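Local coordinates for protein CCMAN5 (Cellulosimicrobium cellulans, PDB 4AQ0) that hydrolyses alpha-mannosides as a calcium-containing GH92-family mannosidase, used to enable mannose-6-phosphate modification of yeast-produced lysosomal enzymes, at residues A[113-118]-A[134-139]; A[726-731]-A[762-767]. All coordinates share one frame; numbering follows the deposited sequence.

Contact 1: residues A[113-118]-A[134-139]; sequences YAHPFS and GNVAGT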
loop_
_atom_site.group_PDB
_atom_site.type_symbol
_atom_site.label_atom_id
_atom_site.label_comp_id
_atom_site.label_asym_id
_atom_site.label_seq_id
_atom_site.Cartn_x
_atom_site.Cartn_y
_atom_site.Cartn_z
ATOM N N TYR A 113 -18.172 -24.732 -3.829
ATOM C CA TYR A 113 -18.000 -23.834 -2.697
ATOM C C TYR A 113 -18.985 -22.653 -2.735
ATOM O O TYR A 113 -19.242 -22.032 -1.714
ATOM C CB TYR A 113 -16.583 -23.252 -2.681
ATOM C CG TYR A 113 -15.420 -24.208 -2.454
ATOM C CD1 TYR A 113 -15.575 -25.420 -1.764
ATOM C CD2 TYR A 113 -14.147 -23.866 -2.897
ATOM C CE1 TYR A 113 -14.475 -26.270 -1.548
ATOM C CE2 TYR A 113 -13.056 -24.699 -2.691
ATOM C CZ TYR A 113 -13.221 -25.892 -2.016
ATOM O OH TYR A 113 -12.114 -26.691 -1.820
ATOM N N ALA A 114 -19.516 -22.344 -3.916
ATOM C CA ALA A 114 -20.241 -21.097 -4.138
ATOM C C ALA A 114 -21.545 -21.003 -3.333
ATOM O O ALA A 114 -22.385 -21.912 -3.394
ATOM C CB ALA A 114 -20.503 -20.899 -5.636
ATOM N N HIS A 115 -21.677 -19.918 -2.565
ATOM C CA HIS A 115 -22.906 -19.584 -1.843
ATOM C C HIS A 115 -23.436 -18.254 -2.375
ATOM O O HIS A 115 -22.656 -17.317 -2.531
ATOM C CB HIS A 115 -22.667 -19.363 -0.341
ATOM C CG HIS A 115 -21.767 -20.368 0.317
ATOM N ND1 HIS A 115 -20.418 -20.481 0.333
ATOM C CD2 HIS A 115 -22.245 -21.379 1.126
ATOM C CE1 HIS A 115 -20.113 -21.562 1.122
ATOM N NE2 HIS A 115 -21.231 -22.084 1.589
ATOM N N PRO A 116 -24.764 -18.144 -2.605
ATOM C CA PRO A 116 -25.350 -16.818 -2.855
ATOM C C PRO A 116 -25.163 -15.886 -1.649
ATOM O O PRO A 116 -25.215 -16.330 -0.507
ATOM C CB PRO A 116 -26.853 -17.104 -3.026
ATOM C CG PRO A 116 -26.981 -18.612 -3.143
ATOM C CD PRO A 116 -25.788 -19.198 -2.463
ATOM N N PHE A 117 -24.939 -14.604 -1.909
ATOM C CA PHE A 117 -24.954 -13.610 -0.844
ATOM C C PHE A 117 -25.524 -12.304 -1.359
ATOM O O PHE A 117 -25.595 -12.075 -2.577
ATOM C CB PHE A 117 -23.560 -13.410 -0.221
ATOM C CG PHE A 117 -22.717 -12.358 -0.904
ATOM C CD1 PHE A 117 -22.066 -12.632 -2.102
ATOM C CD2 PHE A 117 -22.554 -11.103 -0.326
ATOM C CE1 PHE A 117 -21.284 -11.673 -2.722
ATOM C CE2 PHE A 117 -21.765 -10.129 -0.941
ATOM C CZ PHE A 117 -21.128 -10.416 -2.140
ATOM N N SER A 118 -25.936 -11.466 -0.410
ATOM C CA SER A 118 -26.451 -10.131 -0.684
ATOM C C SER A 118 -25.704 -9.113 0.178
ATOM O O SER A 118 -25.380 -9.386 1.336
ATOM C CB SER A 118 -27.953 -10.083 -0.383
ATOM O OG SER A 118 -28.447 -8.751 -0.438
ATOM N N GLY A 134 -25.951 -18.220 1.617
ATOM C CA GLY A 134 -26.945 -19.205 1.228
ATOM C C GLY A 134 -26.387 -20.600 1.463
ATOM O O GLY A 134 -25.275 -20.920 1.029
ATOM N N ASN A 135 -27.149 -21.420 2.183
ATOM C CA ASN A 135 -26.771 -22.800 2.450
ATOM C C ASN A 135 -26.550 -23.584 1.150
ATOM O O ASN A 135 -27.201 -23.316 0.131
ATOM C CB ASN A 135 -27.855 -23.472 3.299
ATOM C CG ASN A 135 -27.428 -24.819 3.853
ATOM O OD1 ASN A 135 -26.152 -24.950 4.214
ATOM N ND2 ASN A 135 -28.246 -25.736 3.958
ATOM N N VAL A 136 -25.610 -24.529 1.193
ATOM C CA VAL A 136 -25.380 -25.471 0.099
ATOM C C VAL A 136 -25.234 -26.875 0.680
ATOM O O VAL A 136 -24.719 -27.050 1.792
ATOM C CB VAL A 136 -24.141 -25.105 -0.792
ATOM C CG1 VAL A 136 -24.361 -23.776 -1.524
ATOM C CG2 VAL A 136 -22.831 -25.084 0.025
ATOM N N ALA A 137 -25.700 -27.869 -0.066
ATOM C CA ALA A 137 -25.718 -29.252 0.410
ATOM C C ALA A 137 -25.786 -30.202 -0.769
ATOM O O ALA A 137 -25.990 -29.774 -1.903
ATOM C CB ALA A 137 -26.918 -29.488 1.360
ATOM N N GLY A 138 -25.641 -31.495 -0.488
ATOM C CA GLY A 138 -25.507 -32.511 -1.528
ATOM C C GLY A 138 -24.158 -33.192 -1.387
ATOM O O GLY A 138 -23.474 -33.023 -0.373
ATOM N N THR A 139 -23.770 -33.947 -2.412
ATOM C CA THR A 139 -22.542 -34.737 -2.382
ATOM C C THR A 139 -21.691 -34.464 -3.630
ATOM O O THR A 139 -22.186 -34.555 -4.766
ATOM C CB THR A 139 -22.865 -36.252 -2.233
ATOM O OG1 THR A 139 -23.593 -36.454 -1.021
ATOM C CG2 THR A 139 -21.591 -37.104 -2.179
#
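His115 and Gly134 meet where the edge of an imidazole comes up against a backbone carbonyl. CD2 of His115 lies 3.1 Å from O of Gly134, and that oxygen sits at the ring edge, in its plane, while CB of His115 is also close to it. The ring further meets Val136, whose two methyl branches divide the work: CG2 reaches NE2 of His115 at 3.7 Å, and CG1 presses on the carbonyl O of Ala114 at 3.3 Å. The histidine and valine side chains cross at about a right angle. One backbone bond joins the segments, from N of Gly134 to O of Pro116 (2.9 Å). Pro116 completes the first shell by setting CD of its ring 3.9 Å from CA of Gly134, which has no side chain to intervene.

What fixes the imidazole comes next. With CG beside the backbone N and anti to the carbonyl carbon (chi1 -44°), the ring is carried to Gly134 O and Val136. ND1 is hydrogen-bonded to the backbone O of Ile75, and NE2 makes a weak bond to O of Pro99. Rotation of the ring is thus restrained from two sides of its perimeter, and both buried nitrogens have partners. Val98 and Ile150 add apolar contacts to His115.

The contact illustrates how the edge strand of one sheet can be fastened to a strand of another by a single backbone bond. Strand 115-116 is the outermost strand of a four-stranded antiparallel sheet, next to strand 74-79, whereas strand 128-137 belongs to a separate, larger antiparallel sheet; strand 96-100 touches both His115 and Val136.

Contact 2: residues A[726-731]-A[762-767]; sequences TADGVS and DLAFRM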
loop_
_atom_site.group_PDB
_atom_site.type_symbol
_atom_site.label_atom_id
_atom_site.label_comp_id
_atom_site.label_asym_id
_atom_site.label_seq_id
_atom_site.Cartn_x
_atom_site.Cartn_y
_atom_site.Cartn_z
ATOM N N THR A 726 -4.600 24.001 11.593
ATOM C CA THR A 726 -5.942 24.562 11.486
ATOM C C THR A 726 -6.100 25.296 10.155
ATOM O O THR A 726 -5.127 25.822 9.598
ATOM C CB THR A 726 -6.281 25.506 12.670
ATOM O OG1 THR A 726 -5.197 26.405 12.896
ATOM C CG2 THR A 726 -6.516 24.717 13.947
ATOM N N ALA A 727 -7.326 25.312 9.640
ATOM C CA ALA A 727 -7.617 25.994 8.393
ATOM C C ALA A 727 -8.877 26.811 8.609
ATOM O O ALA A 727 -9.990 26.368 8.324
ATOM C CB ALA A 727 -7.765 24.990 7.232
ATOM N N ASP A 728 -8.684 28.009 9.151
ATOM C CA ASP A 728 -9.788 28.867 9.545
ATOM C C ASP A 728 -10.618 29.327 8.334
ATOM O O ASP A 728 -10.087 29.858 7.361
ATOM C CB ASP A 728 -9.252 30.025 10.395
ATOM C CG ASP A 728 -8.475 29.528 11.624
ATOM O OD1 ASP A 728 -9.045 28.744 12.426
ATOM O OD2 ASP A 728 -7.282 29.895 11.783
ATOM N N GLY A 729 -11.920 29.066 8.391
ATOM C CA GLY A 729 -12.834 29.401 7.298
ATOM C C GLY A 729 -12.770 28.482 6.086
ATOM O O GLY A 729 -13.297 28.820 5.038
ATOM N N VAL A 730 -12.125 27.320 6.218
ATOM C CA VAL A 730 -12.037 26.355 5.113
ATOM C C VAL A 730 -13.426 25.887 4.671
ATOM O O VAL A 730 -14.306 25.658 5.497
ATOM C CB VAL A 730 -11.137 25.125 5.467
ATOM C CG1 VAL A 730 -11.791 24.238 6.536
ATOM C CG2 VAL A 730 -10.812 24.300 4.213
ATOM N N SER A 731 -13.621 25.765 3.367
ATOM C CA SER A 731 -14.880 25.246 2.826
ATOM C C SER A 731 -14.597 24.572 1.500
ATOM O O SER A 731 -13.442 24.537 1.059
ATOM C CB SER A 731 -15.897 26.381 2.640
ATOM O OG SER A 731 -15.547 27.173 1.520
ATOM N N ASP A 762 1.913 24.477 16.201
ATOM C CA ASP A 762 0.591 24.946 15.821
ATOM C C ASP A 762 0.707 25.696 14.502
ATOM O O ASP A 762 1.194 26.831 14.466
ATOM C CB ASP A 762 0.022 25.891 16.891
ATOM C CG ASP A 762 -0.276 25.187 18.183
ATOM O OD1 ASP A 762 -1.212 24.371 18.195
ATOM O OD2 ASP A 762 0.432 25.438 19.180
ATOM N N LEU A 763 0.262 25.054 13.425
ATOM C CA LEU A 763 0.313 25.652 12.101
ATOM C C LEU A 763 -1.103 26.076 11.729
ATOM O O LEU A 763 -1.979 25.230 11.524
ATOM C CB LEU A 763 0.879 24.645 11.097
ATOM C CG LEU A 763 1.099 25.028 9.631
ATOM C CD1 LEU A 763 2.202 26.084 9.479
ATOM C CD2 LEU A 763 1.425 23.769 8.815
ATOM N N ALA A 764 -1.325 27.387 11.679
ATOM C CA ALA A 764 -2.657 27.940 11.431
ATOM C C ALA A 764 -2.748 28.692 10.110
ATOM O O ALA A 764 -2.050 29.683 9.903
ATOM C CB ALA A 764 -3.073 28.844 12.579
ATOM N N PHE A 765 -3.616 28.224 9.219
ATOM C CA PHE A 765 -3.857 28.927 7.965
ATOM C C PHE A 765 -5.193 29.673 8.006
ATOM O O PHE A 765 -6.153 29.214 8.622
ATOM C CB PHE A 765 -3.861 27.958 6.775
ATOM C CG PHE A 765 -2.580 27.193 6.593
ATOM C CD1 PHE A 765 -1.478 27.784 5.972
ATOM C CD2 PHE A 765 -2.488 25.866 6.996
ATOM C CE1 PHE A 765 -0.291 27.070 5.792
ATOM C CE2 PHE A 765 -1.307 25.148 6.824
ATOM C CZ PHE A 765 -0.209 25.749 6.213
ATOM N N ARG A 766 -5.241 30.823 7.347
ATOM C CA ARG A 766 -6.505 31.503 7.085
ATOM C C ARG A 766 -6.858 31.213 5.634
ATOM O O ARG A 766 -6.077 31.497 4.728
ATOM C CB ARG A 766 -6.393 33.010 7.360
ATOM C CG ARG A 766 -7.655 33.819 7.026
ATOM C CD ARG A 766 -7.578 35.267 7.562
ATOM N NE ARG A 766 -6.425 36.002 7.023
ATOM C CZ ARG A 766 -6.429 36.694 5.882
ATOM N NH1 ARG A 766 -7.530 36.768 5.133
ATOM N NH2 ARG A 766 -5.325 37.317 5.488
ATOM N N MET A 767 -8.035 30.631 5.426
ATOM C CA MET A 767 -8.461 30.183 4.100
ATOM C C MET A 767 -9.405 31.182 3.433
ATOM O O MET A 767 -10.005 32.022 4.109
ATOM C CB MET A 767 -9.116 28.804 4.195
ATOM C CG MET A 767 -8.285 27.762 4.959
ATOM S SD MET A 767 -6.661 27.444 4.233
ATOM C CE MET A 767 -7.097 26.633 2.696
HETATM O O HOH W 1 -2.981 25.195 14.503
#
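Met767 packs against Ala727 and Val730 at the end of a parallel strand pair, the one parallel pairing in an otherwise antiparallel six-stranded sheet. Strands 722-728 and 762-768 run side by side, and the segment axes differ by 25°. Four backbone bonds follow the staggered pattern of parallel strands: Thr726 N to Leu763 O, Phe765 N to Thr726 O, Asp728 N to Phe765 O, and Met767 N to Asp728 O, each 2.9 Å between N and O.

Met767 shows how a flexible side chain can fold over such an end. Its CB rests 3.5 Å from the carbonyl O of Asp728. CG of Met767 then meets CB of Ala727 at 3.6 Å and CB of Val730 at 3.9 Å, two neighbours on one side of it that the type II turn from Ala727 to Val730 brings together; a bond from Val730 N to Ala727 O closes that turn, and Gly729 sits within it at positive phi. The bend at chi2 leaves SD of Met767 4.0 Å from CB of Ala727; after the bend at chi3, CE lies beyond contact distance of Ala727 and Val730.

Phe765 shares a face of the sheet with Ala727, and its side chain touches Val737 and Ala740 of the antiparallel neighbour 736-742, and Val725. Thr726, Asp728, Ala764 and Arg766 point to the other face. There, chi1 of 47° places OG1 of Thr726 between its own N and carbonyl carbon, 3.2 Å from CB of Ala764. The same OG1 holds a water at 3.0 Å, and this water gives a weak hydrogen bond to O of Leu763.

How the contacts relate
Contact 1 and contact 2 illustrate two ways of joining beta strands within one chain. Their centres lie 54 Å apart, their nearest atoms about 35 Å apart, and they follow one another in sequence: 113-118 with 134-139 belongs to the family 92 N-terminal region, 726-731 with 762-767 to the catalytic region. The first draws two sheets together through a single backbone bond and a few side chains, while the second is internal to a sheet and carries a full set of parallel bonds. Neither includes Asn604, Glu605 or Asp678, the residues of the calcium site; each is a beta contact within its own region.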